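Prolyl-tRNA synthetase (Naegleria fowleri, PDB 6NAB) probably catalyses the ATP-dependent attachment of proline to its tRNA, as a class II aminoacyl-tRNA synthetase, and is seen here with proline and AMP bound. Local coordinates at residues 53-58 / 271-276; 89-94 / 212-217; 115-120 / 167-172; 149-154 / 161-166. All blocks are in the same frame, centred on the assembly; numbering follows the deposited sequence.

Interaction 1: 53-58 / 271-276. With AMP (adenosine monophosphate), chain M.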
# COMPACT_ATOMS: atom_id res chain seq x y z
N PHE B 53 11.52 3.42 0.03
CA PHE B 53 11.41 4.65 -0.75
C PHE B 53 11.51 4.37 -2.25
O PHE B 53 10.82 5.02 -3.05
CB PHE B 53 12.50 5.64 -0.32
CG PHE B 53 12.46 6.93 -1.08
CD1 PHE B 53 11.73 8.02 -0.59
CD2 PHE B 53 13.14 7.06 -2.29
CE1 PHE B 53 11.68 9.21 -1.30
CE2 PHE B 53 13.09 8.25 -3.00
CZ PHE B 53 12.36 9.33 -2.51
N VAL B 54 12.39 3.44 -2.66
CA VAL B 54 12.50 3.10 -4.08
C VAL B 54 11.18 2.54 -4.60
O VAL B 54 10.70 2.92 -5.67
CB VAL B 54 13.66 2.12 -4.32
CG1 VAL B 54 13.71 1.67 -5.81
CG2 VAL B 54 14.98 2.76 -3.90
N TRP B 55 10.56 1.64 -3.84
CA TRP B 55 9.31 1.05 -4.30
C TRP B 55 8.18 2.07 -4.30
O TRP B 55 7.33 2.06 -5.19
CB TRP B 55 8.93 -0.17 -3.47
CG TRP B 55 7.69 -0.89 -3.96
CD1 TRP B 55 6.52 -1.07 -3.25
CD2 TRP B 55 7.49 -1.54 -5.23
NE1 TRP B 55 5.62 -1.79 -4.01
CE2 TRP B 55 6.18 -2.08 -5.23
CE3 TRP B 55 8.28 -1.70 -6.37
CZ2 TRP B 55 5.64 -2.77 -6.32
CZ3 TRP B 55 7.74 -2.41 -7.48
CH2 TRP B 55 6.44 -2.94 -7.43
N GLU B 56 8.15 2.97 -3.30
CA GLU B 56 7.16 4.05 -3.33
C GLU B 56 7.36 4.95 -4.54
O GLU B 56 6.40 5.48 -5.10
CB GLU B 56 7.22 4.88 -2.04
CG GLU B 56 6.75 4.15 -0.79
CD GLU B 56 6.80 5.07 0.45
OE1 GLU B 56 7.68 5.95 0.50
OE2 GLU B 56 5.98 4.89 1.37
N SER B 57 8.62 5.19 -4.92
CA SER B 57 8.90 5.98 -6.11
C SER B 57 8.38 5.28 -7.37
O SER B 57 7.79 5.93 -8.25
CB SER B 57 10.41 6.24 -6.24
OG SER B 57 10.87 7.00 -5.12
N VAL B 58 8.58 3.96 -7.46
CA VAL B 58 8.01 3.22 -8.58
C VAL B 58 6.50 3.34 -8.56
O VAL B 58 5.87 3.58 -9.60
CB VAL B 58 8.46 1.75 -8.54
CG1 VAL B 58 7.69 0.93 -9.59
CG2 VAL B 58 9.96 1.64 -8.74
N LEU B 271 4.18 -6.14 -11.88
CA LEU B 271 5.54 -5.68 -11.63
C LEU B 271 5.76 -5.68 -10.12
O LEU B 271 4.92 -5.17 -9.37
CB LEU B 271 5.72 -4.26 -12.19
CG LEU B 271 7.10 -3.59 -12.11
CD1 LEU B 271 7.99 -4.14 -13.22
CD2 LEU B 271 7.01 -2.06 -12.15
N SER B 272 6.90 -6.22 -9.66
CA SER B 272 7.10 -6.45 -8.22
C SER B 272 8.38 -5.79 -7.71
O SER B 272 9.15 -5.19 -8.46
CB SER B 272 7.16 -7.95 -7.90
OG SER B 272 8.46 -8.48 -8.17
N THR B 273 8.62 -5.97 -6.40
CA THR B 273 9.86 -5.53 -5.77
C THR B 273 11.09 -6.29 -6.28
O THR B 273 12.20 -5.99 -5.85
CB THR B 273 9.75 -5.63 -4.24
OG1 THR B 273 9.08 -6.85 -3.85
CG2 THR B 273 8.95 -4.43 -3.72
N ARG B 274 10.93 -7.25 -7.20
CA ARG B 274 12.09 -7.78 -7.91
C ARG B 274 12.89 -6.66 -8.57
O ARG B 274 14.13 -6.75 -8.66
CB ARG B 274 11.61 -8.81 -8.95
CG ARG B 274 12.67 -9.23 -9.95
CD ARG B 274 12.15 -10.37 -10.84
NE ARG B 274 11.93 -11.60 -10.09
CZ ARG B 274 11.39 -12.70 -10.61
NH1 ARG B 274 11.02 -12.71 -11.89
NH2 ARG B 274 11.22 -13.78 -9.84
N THR B 275 12.20 -5.60 -9.01
CA THR B 275 12.83 -4.41 -9.58
C THR B 275 14.00 -3.92 -8.75
O THR B 275 15.04 -3.52 -9.30
CB THR B 275 11.82 -3.26 -9.70
OG1 THR B 275 11.16 -3.06 -8.42
CG2 THR B 275 10.78 -3.56 -10.79
N LEU B 276 13.84 -3.88 -7.43
CA LEU B 276 14.90 -3.38 -6.56
C LEU B 276 16.13 -4.27 -6.64
O LEU B 276 17.26 -3.77 -6.67
CB LEU B 276 14.40 -3.29 -5.12
CG LEU B 276 13.63 -2.02 -4.72
CD1 LEU B 276 12.36 -1.83 -5.51
CD2 LEU B 276 13.35 -2.03 -3.25
P AMP M . 5.26 -14.28 -13.14
O1P AMP M . 3.86 -14.84 -12.64
O2P AMP M . 6.50 -15.22 -13.04
O3P AMP M . 5.06 -13.70 -14.54
O5' AMP M . 5.65 -12.97 -12.31
C5' AMP M . 4.73 -11.89 -12.14
C4' AMP M . 5.42 -10.69 -11.54
O4' AMP M . 5.88 -11.04 -10.21
C3' AMP M . 6.65 -10.23 -12.31
O3' AMP M . 6.78 -8.81 -12.21
C2' AMP M . 7.80 -10.93 -11.57
O2' AMP M . 9.04 -10.27 -11.67
C1' AMP M . 7.29 -10.96 -10.13
N9 AMP M . 7.74 -12.11 -9.33
C8 AMP M . 7.39 -13.42 -9.52
N7 AMP M . 7.76 -14.22 -8.54
C5 AMP M . 8.41 -13.37 -7.65
C6 AMP M . 9.01 -13.60 -6.40
N6 AMP M . 9.04 -14.79 -5.79
N1 AMP M . 9.55 -12.53 -5.76
C2 AMP M . 9.49 -11.33 -6.35
N3 AMP M . 8.94 -11.00 -7.53
C4 AMP M . 8.41 -12.07 -8.13
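The Trp55 indole carries most of the contact. Over one face of the indole comes the Thr273 methyl, a CH-pi contact: CG2 is 3.8 Å from the centroid of the five-membered ring, 19° off the normal. At the rim of the six-membered ring the backbone takes over, Leu271 O lying near the ring plane 3.3 Å from Trp55 CH2. With CG anti to the backbone N (chi1 -176°), the indole reaches out from its helix to this turn. Apolar contacts flank it: Val54 CG1 meets Leu276 CD1 at 3.8 Å, and Val58 CG1 meets Leu271 CD2. The polar work lies within 271-276 and on its far side. Ser272 OG accepts from Arg274 N, capping the helix start, and donates to AMP N3 at 2.6 Å; the Arg274 guanidinium lies face-on over the base near N9. Helix 49-68 thus packs behind the junction of strand 261-272 and helix 274-283, beside helix 177-198, which covers Leu271 and Val58.

Interaction 2: 89-94 / 212-217; sequences KDHVEG and EKFAGA. With PRO (proline), chain N.
His91 reaches from its helix to the turn that carries Phe214, and its atoms meet the turn one after another. CB lies 4.1 Å from Ala215 O. The first torsion (chi1 -172°) swings the ring away from the backbone N and brings its ND1-CE1 edge to the turn. His91 ND1 comes to 3.6 Å from the same Ala215 O, which sits at the ring edge near its plane; the approach is too long to count as a hydrogen bond. At the tip, CE1 touches Phe214 CZ at 3.6 Å, again at the imidazole edge. The two rings meet obliquely, their planes 60° apart and centroids 5.5 Å from each other. Beneath them Ala215 presses its methyl on the helix, CB lying 3.4 Å from Asp90 O. The type II turn from Phe214 to Ala217 is closed by Ala217 N to Phe214 O, and Gly216 in it has a positive phi (93°), which leaves no room for a side chain beside the preceding carbonyl. Phe214 also serves the substrate: the bound proline lies over a ring face, with Phe214 CE1 3.2 Å from its carboxylate carbon, and His240 stacks on the same phenyl group. Helix 89-95 therefore lies against the loop between strands 204-207 and 219-227, with helix 121-131 touching both His91 and Phe214 and strand 232-243 packed against Phe214.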
# COMPACT_ATOMS: atom_id res chain seq x y z
N LYS B 89 -8.39 -24.66 -14.76
CA LYS B 89 -7.57 -25.87 -14.61
C LYS B 89 -6.08 -25.56 -14.74
O LYS B 89 -5.30 -25.84 -13.83
CB LYS B 89 -8.00 -26.92 -15.63
N ASP B 90 -5.67 -24.99 -15.88
CA ASP B 90 -4.25 -24.72 -16.09
C ASP B 90 -3.69 -23.82 -15.00
O ASP B 90 -2.58 -24.04 -14.51
CB ASP B 90 -4.04 -24.09 -17.47
CG ASP B 90 -4.19 -25.11 -18.60
OD1 ASP B 90 -4.18 -26.33 -18.30
OD2 ASP B 90 -4.30 -24.69 -19.77
N HIS B 91 -4.45 -22.78 -14.62
CA HIS B 91 -4.00 -21.81 -13.62
C HIS B 91 -3.63 -22.48 -12.30
O HIS B 91 -2.53 -22.29 -11.77
CB HIS B 91 -5.09 -20.75 -13.42
CG HIS B 91 -4.67 -19.59 -12.56
ND1 HIS B 91 -3.63 -18.75 -12.91
CD2 HIS B 91 -5.17 -19.12 -11.39
CE1 HIS B 91 -3.52 -17.80 -11.99
NE2 HIS B 91 -4.43 -18.01 -11.05
N VAL B 92 -4.57 -23.26 -11.74
CA VAL B 92 -4.35 -23.89 -10.44
C VAL B 92 -3.26 -24.96 -10.52
O VAL B 92 -2.50 -25.16 -9.55
CB VAL B 92 -5.68 -24.46 -9.89
CG1 VAL B 92 -6.26 -25.54 -10.82
CG2 VAL B 92 -5.50 -24.97 -8.46
N GLU B 93 -3.16 -25.68 -11.64
CA GLU B 93 -2.11 -26.69 -11.77
C GLU B 93 -0.72 -26.06 -11.73
O GLU B 93 0.21 -26.64 -11.15
CB GLU B 93 -2.32 -27.51 -13.05
CG GLU B 93 -3.09 -28.80 -12.79
CD GLU B 93 -3.88 -29.29 -13.98
OE1 GLU B 93 -3.46 -29.03 -15.13
OE2 GLU B 93 -4.93 -29.93 -13.77
N GLY B 94 -0.57 -24.86 -12.30
CA GLY B 94 0.74 -24.24 -12.32
C GLY B 94 1.14 -23.56 -11.03
O GLY B 94 2.33 -23.31 -10.81
N GLU B 212 7.16 -21.32 -21.07
CA GLU B 212 7.46 -20.37 -20.01
C GLU B 212 6.33 -19.39 -19.74
O GLU B 212 6.43 -18.61 -18.78
CB GLU B 212 8.74 -19.59 -20.35
CG GLU B 212 10.02 -20.44 -20.33
CD GLU B 212 10.47 -20.76 -18.90
OE1 GLU B 212 10.49 -19.83 -18.07
OE2 GLU B 212 10.80 -21.93 -18.62
N LYS B 213 5.28 -19.40 -20.55
CA LYS B 213 4.22 -18.40 -20.44
C LYS B 213 3.35 -18.67 -19.21
O LYS B 213 3.37 -19.75 -18.62
CB LYS B 213 3.37 -18.40 -21.71
CG LYS B 213 2.35 -19.54 -21.78
CD LYS B 213 1.46 -19.39 -22.99
CE LYS B 213 0.52 -20.59 -23.14
NZ LYS B 213 -0.25 -20.48 -24.41
N PHE B 214 2.60 -17.65 -18.81
CA PHE B 214 1.71 -17.74 -17.66
C PHE B 214 0.67 -18.84 -17.86
O PHE B 214 0.10 -19.00 -18.95
CB PHE B 214 1.03 -16.38 -17.47
CG PHE B 214 0.25 -16.24 -16.19
CD1 PHE B 214 0.89 -16.24 -14.96
CD2 PHE B 214 -1.12 -16.01 -16.22
CE1 PHE B 214 0.17 -16.04 -13.78
CE2 PHE B 214 -1.84 -15.80 -15.04
CZ PHE B 214 -1.20 -15.82 -13.83
N ALA B 215 0.41 -19.60 -16.80
CA ALA B 215 -0.61 -20.65 -16.84
C ALA B 215 -1.99 -20.04 -17.07
O ALA B 215 -2.47 -19.25 -16.26
CB ALA B 215 -0.58 -21.45 -15.53
N GLY B 216 -2.64 -20.44 -18.16
CA GLY B 216 -3.91 -19.89 -18.54
C GLY B 216 -3.84 -18.72 -19.49
O GLY B 216 -4.89 -18.25 -19.94
N ALA B 217 -2.65 -18.22 -19.80
CA ALA B 217 -2.50 -17.13 -20.75
C ALA B 217 -2.48 -17.63 -22.19
O ALA B 217 -2.04 -18.75 -22.48
CB ALA B 217 -1.21 -16.36 -20.48
N PRO N . -1.21 -12.24 -12.40
CA PRO N . -0.10 -12.33 -13.36
C PRO N . 1.09 -13.10 -12.79
O PRO N . 2.13 -13.25 -13.45
CB PRO N . 0.27 -10.86 -13.61
CG PRO N . -0.22 -10.13 -12.36
CD PRO N . -1.48 -10.85 -11.98
OXT PRO N . 1.03 -13.60 -11.65

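Interaction 3: 115-120 / 167-172; sequences ALRPTS and WQEGHS. With PRO (proline), chain N; AMP (adenosine monophosphate), chain M.
Ser120 meets the Glu169 carboxylate with both its side chain and its backbone. Ser120 OG donates to Glu169 OE1 at 2.6 Å, on the syn side but 34° out of the carboxylate plane, while Ser120 N gives Glu169 OE2 a bent bond of 3.0 Å to the syn lone pair. The glutamate chain is extended beyond CG (chi2 -180°), which carries its carboxylate across from strand 164-174. Thr119 takes a different partner: its OG1 accepts from proline N at 2.8 Å, and sits at the edge of the Trp167 indole near CH2. Glu169 CB packs over a face of Trp167, and the proline ring lies near both residues, its CD 3.6 Å from Glu169 OE2. In the next shell, His171 NE2 donates to Glu169 OE2 at 2.9 Å, from above the carboxylate plane, and Gln144 donates to Glu169 OE1. Tyr125 in turn bonds His171 ND1, and Glu121 bonds Thr119 OG1. Donors from Ser120, His171 and Gln144 thus converge on one buried carboxylate and fix its rotation. The substrate ring sits against this wall, where Thr119 OG1 accepts from its amine while Glu121 holds that hydroxyl and also accepts from the proline.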
# COMPACT_ATOMS: atom_id res chain seq x y z
N ALA B 115 -6.71 -20.24 1.36
CA ALA B 115 -5.38 -20.05 0.80
C ALA B 115 -5.01 -18.57 0.76
O ALA B 115 -5.88 -17.69 0.67
CB ALA B 115 -5.32 -20.63 -0.61
N LEU B 116 -3.71 -18.30 0.82
CA LEU B 116 -3.19 -16.95 0.60
C LEU B 116 -2.97 -16.74 -0.89
O LEU B 116 -2.47 -17.63 -1.59
CB LEU B 116 -1.88 -16.75 1.36
CG LEU B 116 -1.90 -17.01 2.87
CD1 LEU B 116 -0.54 -16.68 3.48
CD2 LEU B 116 -3.00 -16.19 3.51
N ARG B 117 -3.33 -15.56 -1.37
CA ARG B 117 -3.30 -15.26 -2.79
C ARG B 117 -1.88 -15.42 -3.35
O ARG B 117 -0.94 -14.78 -2.84
CB ARG B 117 -3.82 -13.84 -3.07
CG ARG B 117 -2.92 -12.68 -2.70
CD ARG B 117 -3.54 -11.31 -2.95
NE ARG B 117 -2.98 -10.40 -1.96
CZ ARG B 117 -3.60 -9.39 -1.38
NH1 ARG B 117 -4.86 -9.07 -1.68
NH2 ARG B 117 -2.93 -8.69 -0.46
N PRO B 118 -1.68 -16.26 -4.35
CA PRO B 118 -0.41 -16.24 -5.10
C PRO B 118 -0.45 -15.24 -6.24
O PRO B 118 0.58 -14.90 -6.83
CB PRO B 118 -0.30 -17.68 -5.61
CG PRO B 118 -1.73 -18.06 -5.85
CD PRO B 118 -2.54 -17.38 -4.76
N THR B 119 -1.68 -14.80 -6.56
CA THR B 119 -2.07 -13.90 -7.65
C THR B 119 -3.59 -13.87 -7.60
O THR B 119 -4.18 -14.80 -7.05
CB THR B 119 -1.55 -14.37 -9.03
OG1 THR B 119 -1.99 -13.45 -10.04
CG2 THR B 119 -2.04 -15.79 -9.37
N SER B 120 -4.25 -12.85 -8.16
CA SER B 120 -5.65 -12.59 -7.81
C SER B 120 -6.66 -12.88 -8.93
O SER B 120 -7.83 -12.50 -8.78
CB SER B 120 -5.82 -11.15 -7.35
OG SER B 120 -5.03 -10.92 -6.19
N TRP B 167 3.77 -6.05 -5.09
CA TRP B 167 3.65 -5.78 -6.52
C TRP B 167 2.46 -4.87 -6.76
O TRP B 167 1.74 -4.48 -5.83
CB TRP B 167 3.57 -7.11 -7.30
CG TRP B 167 2.25 -7.88 -7.22
CD1 TRP B 167 1.14 -7.59 -6.46
CD2 TRP B 167 1.92 -9.06 -7.97
NE1 TRP B 167 0.14 -8.53 -6.70
CE2 TRP B 167 0.60 -9.43 -7.62
CE3 TRP B 167 2.62 -9.84 -8.92
CZ2 TRP B 167 -0.03 -10.55 -8.17
CZ3 TRP B 167 1.99 -10.95 -9.45
CH2 TRP B 167 0.68 -11.31 -9.07
N GLN B 168 2.26 -4.50 -8.02
CA GLN B 168 0.95 -4.17 -8.53
C GLN B 168 0.53 -5.28 -9.48
O GLN B 168 1.37 -5.89 -10.15
CB GLN B 168 0.91 -2.81 -9.24
CG GLN B 168 1.90 -2.62 -10.40
CD GLN B 168 1.51 -3.36 -11.70
OE1 GLN B 168 2.38 -3.82 -12.44
NE2 GLN B 168 0.21 -3.48 -11.96
N GLU B 169 -0.76 -5.58 -9.50
CA GLU B 169 -1.34 -6.46 -10.50
C GLU B 169 -2.52 -5.74 -11.14
O GLU B 169 -3.41 -5.25 -10.43
CB GLU B 169 -1.74 -7.82 -9.90
CG GLU B 169 -2.73 -7.75 -8.70
CD GLU B 169 -3.07 -9.15 -8.16
OE1 GLU B 169 -3.08 -9.31 -6.92
OE2 GLU B 169 -3.35 -10.07 -8.97
N GLY B 170 -2.47 -5.59 -12.46
CA GLY B 170 -3.56 -4.98 -13.21
C GLY B 170 -4.37 -6.07 -13.90
O GLY B 170 -3.81 -7.07 -14.36
N HIS B 171 -5.69 -5.88 -13.95
CA HIS B 171 -6.61 -6.86 -14.54
C HIS B 171 -7.61 -6.11 -15.40
O HIS B 171 -8.42 -5.34 -14.88
CB HIS B 171 -7.32 -7.68 -13.46
CG HIS B 171 -6.41 -8.52 -12.65
ND1 HIS B 171 -6.24 -9.87 -12.89
CD2 HIS B 171 -5.59 -8.21 -11.62
CE1 HIS B 171 -5.35 -10.36 -12.04
NE2 HIS B 171 -4.94 -9.37 -11.25
N SER B 172 -7.56 -6.32 -16.72
CA SER B 172 -8.43 -5.61 -17.64
C SER B 172 -9.24 -6.57 -18.48
O SER B 172 -8.79 -7.68 -18.81
CB SER B 172 -7.63 -4.70 -18.57
OG SER B 172 -6.97 -3.71 -17.83
N PRO N . -1.21 -12.24 -12.40
CA PRO N . -0.10 -12.33 -13.36
C PRO N . 1.09 -13.10 -12.79
O PRO N . 2.13 -13.25 -13.45
CB PRO N . 0.27 -10.86 -13.61
CG PRO N . -0.22 -10.13 -12.36
CD PRO N . -1.48 -10.85 -11.98
OXT PRO N . 1.03 -13.60 -11.65
P AMP M . 5.26 -14.28 -13.14
O1P AMP M . 3.86 -14.84 -12.64
O2P AMP M . 6.50 -15.22 -13.04
O3P AMP M . 5.06 -13.70 -14.54
O5' AMP M . 5.65 -12.97 -12.31
C5' AMP M . 4.73 -11.89 -12.14
C4' AMP M . 5.42 -10.69 -11.54
O4' AMP M . 5.88 -11.04 -10.21
C3' AMP M . 6.65 -10.23 -12.31
O3' AMP M . 6.78 -8.81 -12.21
C2' AMP M . 7.80 -10.93 -11.57
O2' AMP M . 9.04 -10.27 -11.67
C1' AMP M . 7.29 -10.96 -10.13
N9 AMP M . 7.74 -12.11 -9.33
C8 AMP M . 7.39 -13.42 -9.52
N7 AMP M . 7.76 -14.22 -8.54
C5 AMP M . 8.41 -13.37 -7.65
C6 AMP M . 9.01 -13.60 -6.40
N6 AMP M . 9.04 -14.79 -5.79
N1 AMP M . 9.55 -12.53 -5.76
C2 AMP M . 9.49 -11.33 -6.35
N3 AMP M . 8.94 -11.00 -7.53
C4 AMP M . 8.41 -12.07 -8.13

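Interaction 4: 149-154 / 161-166; sequences VRWEFK and RSREFY. With AMP (adenosine monophosphate), chain M; PRO (proline), chain N.
Arg150 and Phe165 form the close-packed side, facing the ligands. Arg150 NE lies at the Phe165 ring edge, 3.8 Å from CZ, with the guanidinium turned 76° to the phenyl; the adenine covers a Phe165 face. The backbones join through Arg150 N to Arg163 O at 2.9 Å, next to the antiparallel, non-hydrogen-bonded pair Val149 and Glu164. Buried here too, Arg161 NH1 salt-bridges Glu152 OE1 at 3.0 Å, while its NH2 pairs with the C-terminal carboxylate of Tyr513. In one of its two conformers, Arg163 runs extended across the Trp151 ring, CD over its face, and grips Glu152 O side-on with NE and NH2. Toward the exposed Lys154 the contact is looser: its aliphatic chain lies over the Arg161 guanidinium, with the like charges Lys154 NZ and Arg161 NH2 3.8 Å apart. Glu152 OE2 and Ser162 O both accept from AMP N6, reading the adenine amino group. Arg150 NH1 donates to AMP O1P and NH2 to proline OXT at 2.7 Å, bringing phosphate and carboxylate together as a class II motif 2 arginine would during amino acid activation.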
# COMPACT_ATOMS: atom_id res chain seq x y z
N VAL B 149 1.92 -14.11 -1.86
CA VAL B 149 2.66 -15.21 -1.25
C VAL B 149 2.80 -16.35 -2.25
O VAL B 149 1.81 -16.88 -2.75
CB VAL B 149 1.96 -15.70 0.03
CG1 VAL B 149 2.63 -16.93 0.59
CG2 VAL B 149 1.88 -14.55 1.10
N ARG B 150 4.05 -16.74 -2.52
CA ARG B 150 4.33 -17.94 -3.31
C ARG B 150 5.39 -18.72 -2.55
O ARG B 150 6.50 -18.23 -2.35
CB ARG B 150 4.81 -17.59 -4.72
CG ARG B 150 3.72 -16.93 -5.57
CD ARG B 150 4.16 -16.62 -7.02
NE ARG B 150 3.18 -15.73 -7.68
CZ ARG B 150 3.23 -15.35 -8.96
NH1 ARG B 150 4.21 -15.78 -9.76
NH2 ARG B 150 2.29 -14.53 -9.43
N TRP B 151 5.02 -19.91 -2.08
CA TRP B 151 5.93 -20.69 -1.25
C TRP B 151 6.96 -21.34 -2.16
O TRP B 151 6.94 -22.54 -2.44
CB TRP B 151 5.18 -21.71 -0.41
CG TRP B 151 5.83 -21.88 0.92
CD1 TRP B 151 6.57 -22.94 1.34
CD2 TRP B 151 5.85 -20.92 1.97
NE1 TRP B 151 7.03 -22.72 2.62
CE2 TRP B 151 6.60 -21.48 3.03
CE3 TRP B 151 5.30 -19.64 2.14
CZ2 TRP B 151 6.82 -20.81 4.23
CZ3 TRP B 151 5.52 -18.97 3.33
CH2 TRP B 151 6.27 -19.56 4.36
N GLU B 152 7.88 -20.50 -2.64
CA GLU B 152 8.85 -20.88 -3.65
C GLU B 152 9.62 -22.14 -3.25
O GLU B 152 10.06 -22.29 -2.11
CB GLU B 152 9.83 -19.72 -3.89
CG GLU B 152 9.15 -18.42 -4.35
CD GLU B 152 8.86 -18.41 -5.85
OE1 GLU B 152 9.51 -19.18 -6.61
OE2 GLU B 152 7.95 -17.65 -6.26
N PHE B 153 9.75 -23.06 -4.21
CA PHE B 153 10.60 -24.22 -3.99
C PHE B 153 12.07 -23.86 -4.15
O PHE B 153 12.92 -24.32 -3.37
CB PHE B 153 10.23 -25.35 -4.95
CG PHE B 153 11.09 -26.58 -4.82
CD1 PHE B 153 10.81 -27.53 -3.84
CD2 PHE B 153 12.17 -26.78 -5.66
CE1 PHE B 153 11.60 -28.67 -3.71
CE2 PHE B 153 12.97 -27.91 -5.53
CZ PHE B 153 12.68 -28.85 -4.56
N LYS B 154 12.39 -23.03 -5.15
CA LYS B 154 13.76 -22.60 -5.34
C LYS B 154 14.27 -21.81 -4.13
O LYS B 154 13.50 -21.20 -3.39
CB LYS B 154 13.87 -21.73 -6.60
CG LYS B 154 13.52 -22.45 -7.89
CD LYS B 154 13.63 -21.49 -9.06
CE LYS B 154 12.59 -21.76 -10.13
NZ LYS B 154 12.95 -21.09 -11.42
N ARG B 161 13.65 -13.12 -5.52
CA ARG B 161 12.77 -14.28 -5.35
C ARG B 161 12.50 -14.45 -3.85
O ARG B 161 13.20 -15.18 -3.16
CB ARG B 161 13.38 -15.55 -5.95
CG ARG B 161 12.46 -16.77 -5.86
CD ARG B 161 13.06 -18.03 -6.48
NE ARG B 161 13.46 -17.84 -7.87
CZ ARG B 161 12.61 -17.76 -8.90
NH1 ARG B 161 11.30 -17.87 -8.70
NH2 ARG B 161 13.07 -17.57 -10.12
N SER B 162 11.47 -13.75 -3.37
CA SER B 162 11.06 -13.86 -1.98
C SER B 162 9.71 -14.57 -1.89
O SER B 162 8.92 -14.57 -2.84
CB SER B 162 11.00 -12.48 -1.30
OG SER B 162 10.16 -11.59 -2.00
N ARG B 163 9.45 -15.21 -0.74
CA ARG B 163 8.21 -15.96 -0.59
C ARG B 163 7.02 -15.06 -0.32
O ARG B 163 5.88 -15.41 -0.67
CB ARG B 163 8.39 -17.03 0.50
CG ARG B 163 9.36 -18.10 -0.01
CD ARG B 163 9.54 -19.32 0.87
NE ARG B 163 10.35 -20.28 0.12
CZ ARG B 163 11.68 -20.35 0.15
NH1 ARG B 163 12.39 -19.52 0.92
NH2 ARG B 163 12.31 -21.25 -0.59
N GLU B 164 7.23 -13.90 0.29
CA GLU B 164 6.27 -12.81 0.25
C GLU B 164 6.92 -11.70 -0.57
O GLU B 164 8.09 -11.38 -0.34
CB GLU B 164 5.88 -12.28 1.64
CG GLU B 164 4.95 -11.08 1.56
CD GLU B 164 4.65 -10.44 2.92
OE1 GLU B 164 5.44 -10.66 3.87
OE2 GLU B 164 3.63 -9.74 3.04
N PHE B 165 6.19 -11.16 -1.53
CA PHE B 165 6.68 -9.99 -2.26
C PHE B 165 5.52 -9.02 -2.48
O PHE B 165 4.36 -9.34 -2.24
CB PHE B 165 7.39 -10.39 -3.57
CG PHE B 165 6.53 -11.19 -4.55
CD1 PHE B 165 5.86 -10.56 -5.58
CD2 PHE B 165 6.49 -12.57 -4.48
CE1 PHE B 165 5.13 -11.29 -6.51
CE2 PHE B 165 5.75 -13.32 -5.41
CZ PHE B 165 5.06 -12.68 -6.42
N TYR B 166 5.88 -7.82 -2.92
CA TYR B 166 4.95 -6.72 -3.10
C TYR B 166 4.95 -6.35 -4.57
O TYR B 166 6.00 -6.38 -5.21
CB TYR B 166 5.36 -5.52 -2.21
CG TYR B 166 5.61 -5.99 -0.80
CD1 TYR B 166 4.57 -6.21 0.08
CD2 TYR B 166 6.90 -6.32 -0.38
CE1 TYR B 166 4.79 -6.69 1.35
CE2 TYR B 166 7.14 -6.80 0.90
CZ TYR B 166 6.08 -6.99 1.76
OH TYR B 166 6.31 -7.47 3.02
P AMP M . 5.26 -14.28 -13.14
O1P AMP M . 3.86 -14.84 -12.64
O2P AMP M . 6.50 -15.22 -13.04
O3P AMP M . 5.06 -13.70 -14.54
O5' AMP M . 5.65 -12.97 -12.31
C5' AMP M . 4.73 -11.89 -12.14
C4' AMP M . 5.42 -10.69 -11.54
O4' AMP M . 5.88 -11.04 -10.21
C3' AMP M . 6.65 -10.23 -12.31
O3' AMP M . 6.78 -8.81 -12.21
C2' AMP M . 7.80 -10.93 -11.57
O2' AMP M . 9.04 -10.27 -11.67
C1' AMP M . 7.29 -10.96 -10.13
N9 AMP M . 7.74 -12.11 -9.33
C8 AMP M . 7.39 -13.42 -9.52
N7 AMP M . 7.76 -14.22 -8.54
C5 AMP M . 8.41 -13.37 -7.65
C6 AMP M . 9.01 -13.60 -6.40
N6 AMP M . 9.04 -14.79 -5.79
N1 AMP M . 9.55 -12.53 -5.76
C2 AMP M . 9.49 -11.33 -6.35
N3 AMP M . 8.94 -11.00 -7.53
C4 AMP M . 8.41 -12.07 -8.13
N PRO N . -1.21 -12.24 -12.40
CA PRO N . -0.10 -12.33 -13.36
C PRO N . 1.09 -13.10 -12.79
O PRO N . 2.13 -13.25 -13.45
CB PRO N . 0.27 -10.86 -13.61
CG PRO N . -0.22 -10.13 -12.36
CD PRO N . -1.48 -10.85 -11.98
OXT PRO N . 1.03 -13.60 -11.65
O HOH W 1 11.04 -19.45 -11.80

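How the interactions relate
Interactions 3 and 4 use strand 164-174, and interaction 1 its neighbour 261-272; all three touch AMP. Between interactions 1 and 4 the adenine is sandwiched by Arg274 and Phe165, on opposite faces, and Thr273 N lies 2.9 Å from Tyr166 O, probably a hydrogen bond. Interactions 3 and 4 have centres 13 Å apart; Pro118 O, 2.9 Å from Arg150 NE, probably orients the arginine that spans both ligands. Interaction 2 adds a wall of the proline pocket and touches interaction 3 through His91 CE1 and Thr119 CG2, 3.6 Å apart. Interactions 1 and 2, with centres 26 Å apart, do not touch and border different ends of the probable active site.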